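Local coordinates for protein probable 3-hydroxybutyryl-CoA dehydrogenase (Escherichia coli, PDB 3MOG) that catalyses the NAD+-dependent oxidation of 3-hydroxyadipyl-CoA to 3-oxoadipyl-CoA in the breakdown of phenylacetate, at residues C[319-324]-C[337-342]; C[179-184]-C[416-421]; C[244-249]-C[259-264]; C[437-442]-C[469-474]. All blocks are in the same frame, centred on the assembly; numbering follows the deposited sequence.

From the N terminus, the chain first builds the NAD-binding domain, whose last sheet strand holds residues 179-184. This strand meets residues 416-421 of a later helix, so contact 2 closes a loop of 231 residues. Contacts 3 and 1 both lie within that loop. Contact 3 closes first, as a short loop between helix 239-252 and the start of helix 263-270. Contact 1 follows, as a beta-alpha-beta unit of the reduced Rossmann-fold domain. Contact 2 then ties the NAD-binding domain to the second C-terminal domain. Contact 4 comes last and joins two helices at the chain's end. No loops cross. Contacts 1 and 4 touch through a salt bridge, Glu324 OE2 to Arg440 NH1 at 3.0 Å.

Contact 1: residues C[319-324]-C[337-342]; sequences DVLLIE and LARPVV
Leu321 and Val341 are bridged in parallel within a beta-alpha-beta unit, where strand 320-324 leads through helix 330-337 to strand 341-345. The unit belongs to the reduced Rossmann-fold domain. Three backbone hydrogen bonds join the strands. Leu321 N gives to Pro340 O at 3.1 Å. Val342 N gives to Leu321 O at 2.9 Å. Ile323 N gives to Val342 O, also at 2.9 Å.

On one face, Ile323 CD1 touches Val341 CG1 at 4.0 Å. Helix 330-337 packs here, through Leu333 and Ala334. On the other face, Leu322 CD1 lies 3.8 Å from Val342 CG1. The leucine CG is anti to the backbone N (chi1 178°), which carries the methyl across to the neighbouring strand. Helix 362-373 packs against this face.

The Arg339 chain bends at chi3 (71°). Its guanidinium lies with one face under Asp319 O, too poorly angled for a hydrogen bond. The edge meets Leu321, with NH2 3.5 Å from CD2. The same NH2 makes a long, weak ion pair with Glu316. With an alanine at Arg339, the flank of Leu321 would probably lose this cover and Glu316 its weak ionic partner.

Backbone bonds therefore set the register, while apolar branches fill both faces. The charged side chains in touch with the opposing segment, Arg339 and Asp319, lie at the more exposed end of the pairing, and no salt bridge joins them.

Contact 2: residues C[179-184]-C[416-421]; sequences QPVRCH and DTAMRL
Gln179 lays the aliphatic part of its side chain over Leu421 and Thr417. Its CB is 3.6 Å from Leu421 CD1, and its CG is 3.8 Å from Thr417 CG2. The glutamine chain bends at chi2 (54°), which turns the amide away from the helix. The contact is thus made by methylene groups.

Two residues on, Val181 also points at the helix. Its CG1 comes to 3.9 Å from Thr417 CG2, and the two side chains pass each other in opposite directions. Its CG2 faces Ala418 CB at 4.2 Å. The Thr417 methyl therefore sits against both Gln179 and Val181. Rotation about the threonine CA-CB bond (chi1 -61°) places OG1 beside the backbone N and sends the methyl toward the strand. The hydroxyl bonds to Gln413 O, one turn back in its own helix.

No hydrogen bond joins the two segments, so their direct contact is van der Waals packing over a small area. Just beside it, Asp414 OD2 accepts from Arg182 N and adds a polar link between strand and helix.

Strand 179-184 is an outermost strand of the NAD-binding domain's sheet and pairs with strand 152-157. Leu152 of that strand touches both Val181 and Leu421. Helix 163-175 packs on Pro180 and Arg182, whereas helix 412-422, of the second C-terminal domain, meets Gln179 and Val181.

Contact 3: residues C[244-249]-C[259-264]; sequences AVTCSV and FLPSLV
Val249 CG1 sits over the face of the Phe259 ring. It lies 3.9 Å from the ring centroid and only 7° off the ring normal, a well-centred CH-pi contact. A chi1 of 176° swings this methyl off the helix and over the ring. The Phe259 ring also meets that of Phe253, the two planes inclined by about 20°.

Further along, Pro261 faces helix 239-252. Thr246 CG2 approaches Pro261 CA at 3.9 Å and the carbonyl Phe259 O at 3.9 Å. Cys247 SG lies beside the proline ring, 3.8 Å from Pro261 CG. The bond from CA to CB in this cysteine points away from the loop, yet the sulfur still reaches the ring. The Thr246 hydroxyl takes no part and bonds to Arg196 instead.

After the proline, Ser262 is the N-cap of helix 263-270, and its OG accepts from Val264 N at 3.2 Å. Trp254 of the third subunit packs on Leu260 and Pro261, which brings the loop to a trimer interface.

No hydrogen bond crosses between the segments. Van der Waals packing and the CH-pi contact hold the loop to the helix, and the hydroxyls of Thr246 and Ser262 find their partners away from this interface.

Contact 4: residues C[437-442]-C[469-474]; sequences GWQRIL and LESGYE
Glu470 reaches from one helix to the N-terminal end of the other. Its CB passes Gln439 NE2 at 4.0 Å, and its CG passes the same nitrogen at 3.8 Å. The chain runs on extended from a chi1 of -163°, and this brings the carboxylate to the first turn of helix 438-452. There CD lies 3.4 Å from Trp438 N.

OE2 accepts from Trp438 N at 2.9 Å, on its syn side and 31° out of the carboxylate plane. It also lies close to Gly437 CA and Trp438 CD1. OE1 accepts from two protein donors. Gln439 N comes from above the carboxylate plane at 3.1 Å. Gln439 NE2 gives to the anti lone pair of Glu470 OE1 at 3.0 Å, and OE1 lies in the plane of the glutamine amide. A water gives a further bond to OE1 and accepts from Arg440 N. Gln439 NE2 has a weak second bond to OE2 of Glu474, a poorly ordered residue at the end of the modelled chain.

An alanine in place of Glu470 would probably leave the amides of Trp438 and Gln439 without these acceptors and the Gln439 side chain freer to turn.

Gly437 occupies the N-cap position but has no side chain to cap with. A carboxylate from helix 461-473 takes the amides instead. The arrangement is typical of an anion at a helix N terminus, where the helix dipole would favour its negative charge.

Contact 1: residues C[319-324]-C[337-342]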
# COMPACT_ATOMS: atom_id res chain seq x y z
N ASP C 319 -34.77 -23.83 -20.25
CA ASP C 319 -33.33 -24.06 -20.40
C ASP C 319 -32.46 -23.01 -19.66
O ASP C 319 -31.23 -23.18 -19.57
CB ASP C 319 -32.93 -24.15 -21.88
CG ASP C 319 -33.35 -22.92 -22.67
OD1 ASP C 319 -34.33 -22.25 -22.29
OD2 ASP C 319 -32.69 -22.64 -23.70
N VAL C 320 -33.10 -21.96 -19.15
CA VAL C 320 -32.42 -20.88 -18.42
C VAL C 320 -32.13 -21.26 -16.98
O VAL C 320 -33.03 -21.66 -16.24
CB VAL C 320 -33.29 -19.60 -18.36
CG1 VAL C 320 -32.45 -18.39 -17.92
CG2 VAL C 320 -33.96 -19.35 -19.68
N LEU C 321 -30.86 -21.14 -16.58
CA LEU C 321 -30.53 -21.20 -15.17
C LEU C 321 -30.60 -19.80 -14.59
O LEU C 321 -29.90 -18.89 -15.04
CB LEU C 321 -29.14 -21.82 -14.94
CG LEU C 321 -28.93 -23.30 -15.30
CD1 LEU C 321 -27.59 -23.78 -14.79
CD2 LEU C 321 -30.02 -24.20 -14.74
N LEU C 322 -31.47 -19.64 -13.61
CA LEU C 322 -31.53 -18.44 -12.79
C LEU C 322 -30.76 -18.76 -11.51
O LEU C 322 -31.19 -19.59 -10.70
CB LEU C 322 -32.97 -18.06 -12.47
CG LEU C 322 -33.15 -16.84 -11.57
CD1 LEU C 322 -32.72 -15.58 -12.29
CD2 LEU C 322 -34.58 -16.71 -11.06
N ILE C 323 -29.61 -18.10 -11.35
CA ILE C 323 -28.65 -18.47 -10.31
C ILE C 323 -28.40 -17.27 -9.41
O ILE C 323 -28.04 -16.18 -9.89
CB ILE C 323 -27.33 -19.02 -10.91
CG1 ILE C 323 -27.61 -20.22 -11.83
CG2 ILE C 323 -26.35 -19.44 -9.80
CD1 ILE C 323 -26.38 -20.76 -12.59
N GLU C 324 -28.64 -17.45 -8.12
CA GLU C 324 -28.25 -16.48 -7.10
C GLU C 324 -26.72 -16.30 -7.13
O GLU C 324 -26.00 -17.28 -7.22
CB GLU C 324 -28.72 -16.94 -5.72
CG GLU C 324 -30.23 -16.84 -5.53
CD GLU C 324 -30.63 -16.90 -4.07
OE1 GLU C 324 -31.22 -17.92 -3.67
OE2 GLU C 324 -30.35 -15.94 -3.32
N LEU C 337 -21.57 -23.87 -18.89
CA LEU C 337 -22.70 -24.77 -18.87
C LEU C 337 -23.43 -24.90 -20.21
O LEU C 337 -24.35 -25.70 -20.32
CB LEU C 337 -23.68 -24.37 -17.74
CG LEU C 337 -23.12 -24.36 -16.31
CD1 LEU C 337 -23.99 -23.55 -15.36
CD2 LEU C 337 -22.89 -25.78 -15.76
N ALA C 338 -23.01 -24.11 -21.21
CA ALA C 338 -23.61 -24.10 -22.57
C ALA C 338 -25.13 -23.85 -22.61
O ALA C 338 -25.84 -24.41 -23.45
CB ALA C 338 -23.24 -25.38 -23.34
N ARG C 339 -25.61 -23.04 -21.67
CA ARG C 339 -27.03 -22.76 -21.48
C ARG C 339 -27.09 -21.26 -21.23
O ARG C 339 -26.09 -20.68 -20.82
CB ARG C 339 -27.55 -23.46 -20.22
CG ARG C 339 -27.49 -24.96 -20.23
CD ARG C 339 -27.47 -25.54 -18.82
NE ARG C 339 -28.75 -25.38 -18.13
CZ ARG C 339 -29.81 -26.16 -18.31
NH1 ARG C 339 -29.79 -27.17 -19.19
NH2 ARG C 339 -30.92 -25.93 -17.62
N PRO C 340 -28.26 -20.62 -21.44
CA PRO C 340 -28.42 -19.24 -21.02
C PRO C 340 -28.50 -19.16 -19.50
O PRO C 340 -28.99 -20.10 -18.86
CB PRO C 340 -29.77 -18.83 -21.61
CG PRO C 340 -30.10 -19.86 -22.61
CD PRO C 340 -29.48 -21.11 -22.11
N VAL C 341 -28.02 -18.04 -18.94
CA VAL C 341 -27.97 -17.83 -17.50
C VAL C 341 -28.36 -16.40 -17.13
O VAL C 341 -27.86 -15.43 -17.73
CB VAL C 341 -26.57 -18.18 -16.89
CG1 VAL C 341 -26.50 -17.86 -15.41
CG2 VAL C 341 -26.24 -19.65 -17.07
N VAL C 342 -29.27 -16.27 -16.17
CA VAL C 342 -29.51 -14.99 -15.52
C VAL C 342 -28.99 -15.08 -14.07
O VAL C 342 -29.34 -16.00 -13.33
CB VAL C 342 -31.00 -14.57 -15.58
CG1 VAL C 342 -31.23 -13.22 -14.89
CG2 VAL C 342 -31.47 -14.50 -17.02

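Contact 2: residues C[179-184]-C[416-421]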
# COMPACT_ATOMS: atom_id res chain seq x y z
N GLN C 179 -27.31 3.01 24.97
CA GLN C 179 -26.78 1.67 24.92
C GLN C 179 -25.27 1.76 24.68
O GLN C 179 -24.83 2.05 23.57
CB GLN C 179 -27.44 0.87 23.79
CG GLN C 179 -27.13 -0.63 23.81
CD GLN C 179 -27.45 -1.28 25.15
OE1 GLN C 179 -28.58 -1.20 25.64
NE2 GLN C 179 -26.45 -1.92 25.75
N PRO C 180 -24.48 1.54 25.74
CA PRO C 180 -23.04 1.56 25.55
C PRO C 180 -22.55 0.27 24.89
O PRO C 180 -23.14 -0.81 25.08
CB PRO C 180 -22.51 1.66 26.98
CG PRO C 180 -23.58 0.98 27.83
CD PRO C 180 -24.88 1.23 27.13
N VAL C 181 -21.48 0.41 24.10
CA VAL C 181 -20.70 -0.72 23.60
C VAL C 181 -19.24 -0.39 23.90
O VAL C 181 -18.85 0.77 23.86
CB VAL C 181 -20.93 -0.98 22.08
CG1 VAL C 181 -22.33 -1.54 21.83
CG2 VAL C 181 -20.68 0.29 21.22
N ARG C 182 -18.44 -1.39 24.25
CA ARG C 182 -17.02 -1.18 24.56
C ARG C 182 -16.15 -1.53 23.36
O ARG C 182 -16.45 -2.47 22.64
CB ARG C 182 -16.58 -2.04 25.73
CG ARG C 182 -17.51 -1.96 26.92
CD ARG C 182 -17.74 -3.34 27.50
NE ARG C 182 -18.74 -3.27 28.56
CZ ARG C 182 -18.46 -3.32 29.86
NH1 ARG C 182 -17.20 -3.46 30.27
NH2 ARG C 182 -19.44 -3.23 30.75
N CYS C 183 -15.09 -0.76 23.17
CA CYS C 183 -14.11 -1.01 22.14
C CYS C 183 -12.79 -0.35 22.51
O CYS C 183 -12.76 0.57 23.31
CB CYS C 183 -14.59 -0.51 20.77
SG CYS C 183 -14.62 1.26 20.57
N HIS C 184 -11.69 -0.82 21.92
CA HIS C 184 -10.37 -0.25 22.14
C HIS C 184 -10.18 0.92 21.20
O HIS C 184 -10.96 1.10 20.25
CB HIS C 184 -9.28 -1.30 21.91
CG HIS C 184 -7.98 -0.97 22.59
ND1 HIS C 184 -7.84 -0.98 23.96
CD2 HIS C 184 -6.77 -0.62 22.09
CE1 HIS C 184 -6.60 -0.65 24.28
NE2 HIS C 184 -5.93 -0.43 23.16
N ASP C 416 -22.47 -6.21 16.78
CA ASP C 416 -23.84 -6.26 16.26
C ASP C 416 -24.66 -5.05 16.72
O ASP C 416 -25.27 -4.36 15.91
CB ASP C 416 -24.55 -7.57 16.67
CG ASP C 416 -24.11 -8.77 15.84
OD1 ASP C 416 -23.54 -8.59 14.74
OD2 ASP C 416 -24.35 -9.92 16.30
N THR C 417 -24.62 -4.77 18.02
CA THR C 417 -25.37 -3.67 18.61
C THR C 417 -24.99 -2.34 17.98
O THR C 417 -25.86 -1.58 17.57
CB THR C 417 -25.17 -3.62 20.12
OG1 THR C 417 -25.66 -4.84 20.68
CG2 THR C 417 -25.92 -2.45 20.72
N ALA C 418 -23.68 -2.09 17.87
CA ALA C 418 -23.18 -0.86 17.26
C ALA C 418 -23.72 -0.60 15.87
O ALA C 418 -24.08 0.53 15.53
CB ALA C 418 -21.66 -0.85 17.27
N MET C 419 -23.77 -1.64 15.05
CA MET C 419 -24.25 -1.49 13.69
C MET C 419 -25.79 -1.33 13.64
O MET C 419 -26.31 -0.60 12.79
CB MET C 419 -23.73 -2.64 12.81
CG MET C 419 -22.19 -2.79 12.80
SD MET C 419 -21.21 -1.27 12.87
CE MET C 419 -21.51 -0.65 11.23
N ARG C 420 -26.50 -2.00 14.53
CA ARG C 420 -27.95 -1.79 14.65
C ARG C 420 -28.31 -0.38 15.12
O ARG C 420 -29.22 0.24 14.59
CB ARG C 420 -28.57 -2.81 15.60
CG ARG C 420 -29.37 -3.90 14.92
CD ARG C 420 -29.99 -4.82 15.96
NE ARG C 420 -28.98 -5.65 16.61
CZ ARG C 420 -28.68 -5.64 17.90
NH1 ARG C 420 -29.32 -4.83 18.74
NH2 ARG C 420 -27.73 -6.46 18.36
N LEU C 421 -27.58 0.13 16.11
CA LEU C 421 -27.95 1.42 16.69
C LEU C 421 -27.25 2.63 16.07
O LEU C 421 -27.88 3.66 15.87
CB LEU C 421 -27.80 1.38 18.22
CG LEU C 421 -28.75 0.36 18.88
CD1 LEU C 421 -28.56 0.31 20.38
CD2 LEU C 421 -30.24 0.62 18.55

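Contact 3: residues C[244-249]-C[259-264]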
# COMPACT_ATOMS: atom_id res chain seq x y z
N ALA C 244 -13.68 12.29 4.38
CA ALA C 244 -12.65 12.57 5.40
C ALA C 244 -12.53 11.41 6.38
O ALA C 244 -11.42 11.09 6.81
CB ALA C 244 -12.96 13.88 6.17
N VAL C 245 -13.65 10.78 6.71
CA VAL C 245 -13.65 9.57 7.54
C VAL C 245 -12.95 8.40 6.82
O VAL C 245 -12.04 7.78 7.37
CB VAL C 245 -15.08 9.20 8.05
CG1 VAL C 245 -15.07 7.87 8.77
CG2 VAL C 245 -15.63 10.32 8.98
N THR C 246 -13.34 8.14 5.57
CA THR C 246 -12.70 7.12 4.73
C THR C 246 -11.18 7.27 4.66
O THR C 246 -10.45 6.30 4.90
CB THR C 246 -13.30 7.12 3.29
OG1 THR C 246 -14.63 6.61 3.33
CG2 THR C 246 -12.50 6.25 2.31
N CYS C 247 -10.73 8.49 4.35
CA CYS C 247 -9.30 8.77 4.21
C CYS C 247 -8.56 8.62 5.53
O CYS C 247 -7.40 8.20 5.55
CB CYS C 247 -9.09 10.19 3.66
SG CYS C 247 -9.37 10.31 1.87
N SER C 248 -9.25 8.94 6.62
CA SER C 248 -8.65 8.90 7.94
C SER C 248 -8.43 7.44 8.38
O SER C 248 -7.35 7.11 8.85
CB SER C 248 -9.52 9.68 8.95
OG SER C 248 -9.29 9.28 10.30
N VAL C 249 -9.44 6.60 8.20
CA VAL C 249 -9.34 5.17 8.52
C VAL C 249 -8.28 4.51 7.62
O VAL C 249 -7.39 3.80 8.09
CB VAL C 249 -10.72 4.45 8.41
CG1 VAL C 249 -10.58 2.98 8.65
CG2 VAL C 249 -11.71 5.05 9.42
N PHE C 259 -9.74 -0.27 2.70
CA PHE C 259 -10.21 1.06 3.05
C PHE C 259 -9.85 2.14 2.00
O PHE C 259 -9.91 3.32 2.27
CB PHE C 259 -9.71 1.47 4.45
CG PHE C 259 -10.18 0.57 5.56
CD1 PHE C 259 -9.27 -0.12 6.35
CD2 PHE C 259 -11.55 0.40 5.81
CE1 PHE C 259 -9.70 -0.96 7.38
CE2 PHE C 259 -12.00 -0.45 6.83
CZ PHE C 259 -11.07 -1.12 7.62
N LEU C 260 -9.47 1.70 0.79
CA LEU C 260 -9.15 2.60 -0.32
C LEU C 260 -10.21 3.68 -0.58
O LEU C 260 -11.41 3.38 -0.62
CB LEU C 260 -8.94 1.77 -1.60
CG LEU C 260 -8.17 2.40 -2.77
CD1 LEU C 260 -6.74 2.74 -2.36
CD2 LEU C 260 -8.18 1.46 -3.97
N PRO C 261 -9.78 4.94 -0.71
CA PRO C 261 -10.73 5.99 -1.13
C PRO C 261 -11.09 5.89 -2.62
O PRO C 261 -10.43 5.15 -3.36
CB PRO C 261 -9.99 7.30 -0.80
CG PRO C 261 -8.97 6.89 0.27
CD PRO C 261 -8.54 5.52 -0.16
N SER C 262 -12.13 6.61 -3.04
CA SER C 262 -12.57 6.63 -4.45
C SER C 262 -12.16 7.92 -5.17
O SER C 262 -12.33 9.00 -4.61
CB SER C 262 -14.09 6.51 -4.49
OG SER C 262 -14.57 6.44 -5.82
N LEU C 263 -11.66 7.81 -6.40
CA LEU C 263 -11.43 9.02 -7.23
C LEU C 263 -12.75 9.69 -7.61
O LEU C 263 -12.78 10.89 -7.88
CB LEU C 263 -10.64 8.72 -8.51
CG LEU C 263 -9.21 8.21 -8.43
CD1 LEU C 263 -8.93 7.47 -9.72
CD2 LEU C 263 -8.16 9.31 -8.19
N VAL C 264 -13.84 8.92 -7.62
CA VAL C 264 -15.17 9.45 -7.90
C VAL C 264 -15.65 10.32 -6.75
O VAL C 264 -16.21 11.39 -6.98
CB VAL C 264 -16.20 8.33 -8.19
CG1 VAL C 264 -17.56 8.92 -8.58
CG2 VAL C 264 -15.70 7.43 -9.29

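Contact 4: residues C[437-442]-C[469-474]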
# COMPACT_ATOMS: atom_id res chain seq x y z
N GLY C 437 -25.19 -17.68 6.21
CA GLY C 437 -24.36 -18.84 6.07
C GLY C 437 -22.92 -18.45 5.84
O GLY C 437 -22.61 -17.76 4.86
N TRP C 438 -22.04 -18.88 6.75
CA TRP C 438 -20.61 -18.60 6.65
C TRP C 438 -19.89 -19.16 5.41
O TRP C 438 -19.03 -18.49 4.84
CB TRP C 438 -19.89 -19.04 7.93
CG TRP C 438 -20.44 -18.37 9.17
CD1 TRP C 438 -21.13 -18.97 10.19
CD2 TRP C 438 -20.37 -16.97 9.51
NE1 TRP C 438 -21.49 -18.04 11.14
CE2 TRP C 438 -21.02 -16.81 10.76
CE3 TRP C 438 -19.81 -15.85 8.89
CZ2 TRP C 438 -21.12 -15.57 11.40
CZ3 TRP C 438 -19.92 -14.61 9.53
CH2 TRP C 438 -20.58 -14.49 10.76
N GLN C 439 -20.26 -20.36 4.99
CA GLN C 439 -19.66 -20.97 3.81
C GLN C 439 -20.07 -20.23 2.56
O GLN C 439 -19.29 -20.11 1.62
CB GLN C 439 -20.05 -22.43 3.68
CG GLN C 439 -19.39 -23.33 4.69
CD GLN C 439 -20.06 -24.68 4.74
OE1 GLN C 439 -19.56 -25.63 4.16
NE2 GLN C 439 -21.20 -24.76 5.42
N ARG C 440 -21.30 -19.73 2.56
CA ARG C 440 -21.84 -18.95 1.47
C ARG C 440 -21.13 -17.60 1.31
O ARG C 440 -20.81 -17.20 0.19
CB ARG C 440 -23.34 -18.73 1.67
CG ARG C 440 -24.02 -18.08 0.48
CD ARG C 440 -25.52 -18.06 0.62
NE ARG C 440 -26.10 -17.41 -0.54
CZ ARG C 440 -27.41 -17.32 -0.78
NH1 ARG C 440 -27.81 -16.68 -1.87
NH2 ARG C 440 -28.30 -17.83 0.07
N ILE C 441 -20.89 -16.91 2.42
CA ILE C 441 -20.16 -15.65 2.40
C ILE C 441 -18.72 -15.90 1.98
O ILE C 441 -18.18 -15.17 1.14
CB ILE C 441 -20.20 -14.92 3.78
CG1 ILE C 441 -21.64 -14.57 4.16
CG2 ILE C 441 -19.30 -13.67 3.78
CD1 ILE C 441 -22.39 -13.80 3.11
N LEU C 442 -18.12 -16.95 2.53
CA LEU C 442 -16.76 -17.36 2.17
C LEU C 442 -16.58 -17.62 0.68
O LEU C 442 -15.66 -17.09 0.07
CB LEU C 442 -16.31 -18.59 2.97
CG LEU C 442 -14.98 -19.19 2.59
CD1 LEU C 442 -13.82 -18.29 3.09
CD2 LEU C 442 -14.84 -20.61 3.08
N LEU C 469 -16.28 -24.41 10.83
CA LEU C 469 -17.13 -24.87 11.94
C LEU C 469 -18.53 -25.21 11.45
O LEU C 469 -19.10 -26.23 11.84
CB LEU C 469 -17.17 -23.86 13.10
CG LEU C 469 -15.88 -23.68 13.94
CD1 LEU C 469 -15.81 -22.29 14.60
CD2 LEU C 469 -15.75 -24.79 14.99
N GLU C 470 -19.05 -24.36 10.56
CA GLU C 470 -20.37 -24.54 9.96
C GLU C 470 -20.49 -25.82 9.11
O GLU C 470 -21.55 -26.45 9.07
CB GLU C 470 -20.75 -23.32 9.13
CG GLU C 470 -22.23 -23.21 8.79
CD GLU C 470 -22.50 -22.09 7.82
OE1 GLU C 470 -22.11 -22.21 6.64
OE2 GLU C 470 -23.11 -21.08 8.26
N SER C 471 -19.41 -26.20 8.43
CA SER C 471 -19.37 -27.47 7.71
C SER C 471 -19.29 -28.67 8.67
O SER C 471 -19.73 -29.76 8.33
CB SER C 471 -18.25 -27.51 6.66
OG SER C 471 -16.97 -27.55 7.26
N GLY C 472 -18.74 -28.45 9.87
CA GLY C 472 -18.73 -29.45 10.94
C GLY C 472 -20.11 -29.88 11.44
O GLY C 472 -20.31 -31.05 11.78
N TYR C 473 -21.06 -28.94 11.48
CA TYR C 473 -22.45 -29.25 11.85
C TYR C 473 -23.27 -29.80 10.67
O TYR C 473 -24.35 -30.35 10.87
CB TYR C 473 -23.18 -28.01 12.42
CG TYR C 473 -22.49 -27.33 13.59
CD1 TYR C 473 -22.35 -27.96 14.83
CD2 TYR C 473 -22.00 -26.02 13.45
CE1 TYR C 473 -21.72 -27.32 15.90
CE2 TYR C 473 -21.37 -25.38 14.52
CZ TYR C 473 -21.24 -26.03 15.73
OH TYR C 473 -20.62 -25.38 16.77
N GLU C 474 -22.74 -29.64 9.45
CA GLU C 474 -23.41 -30.08 8.22
C GLU C 474 -23.32 -31.60 8.06
O GLU C 474 -24.03 -32.36 8.71
CB GLU C 474 -22.77 -29.40 7.01
CG GLU C 474 -23.75 -28.95 5.93
CD GLU C 474 -23.91 -27.43 5.88
OE1 GLU C 474 -24.23 -26.81 6.92
OE2 GLU C 474 -23.73 -26.85 4.79
O HOH W 1 -23.20 -21.35 4.20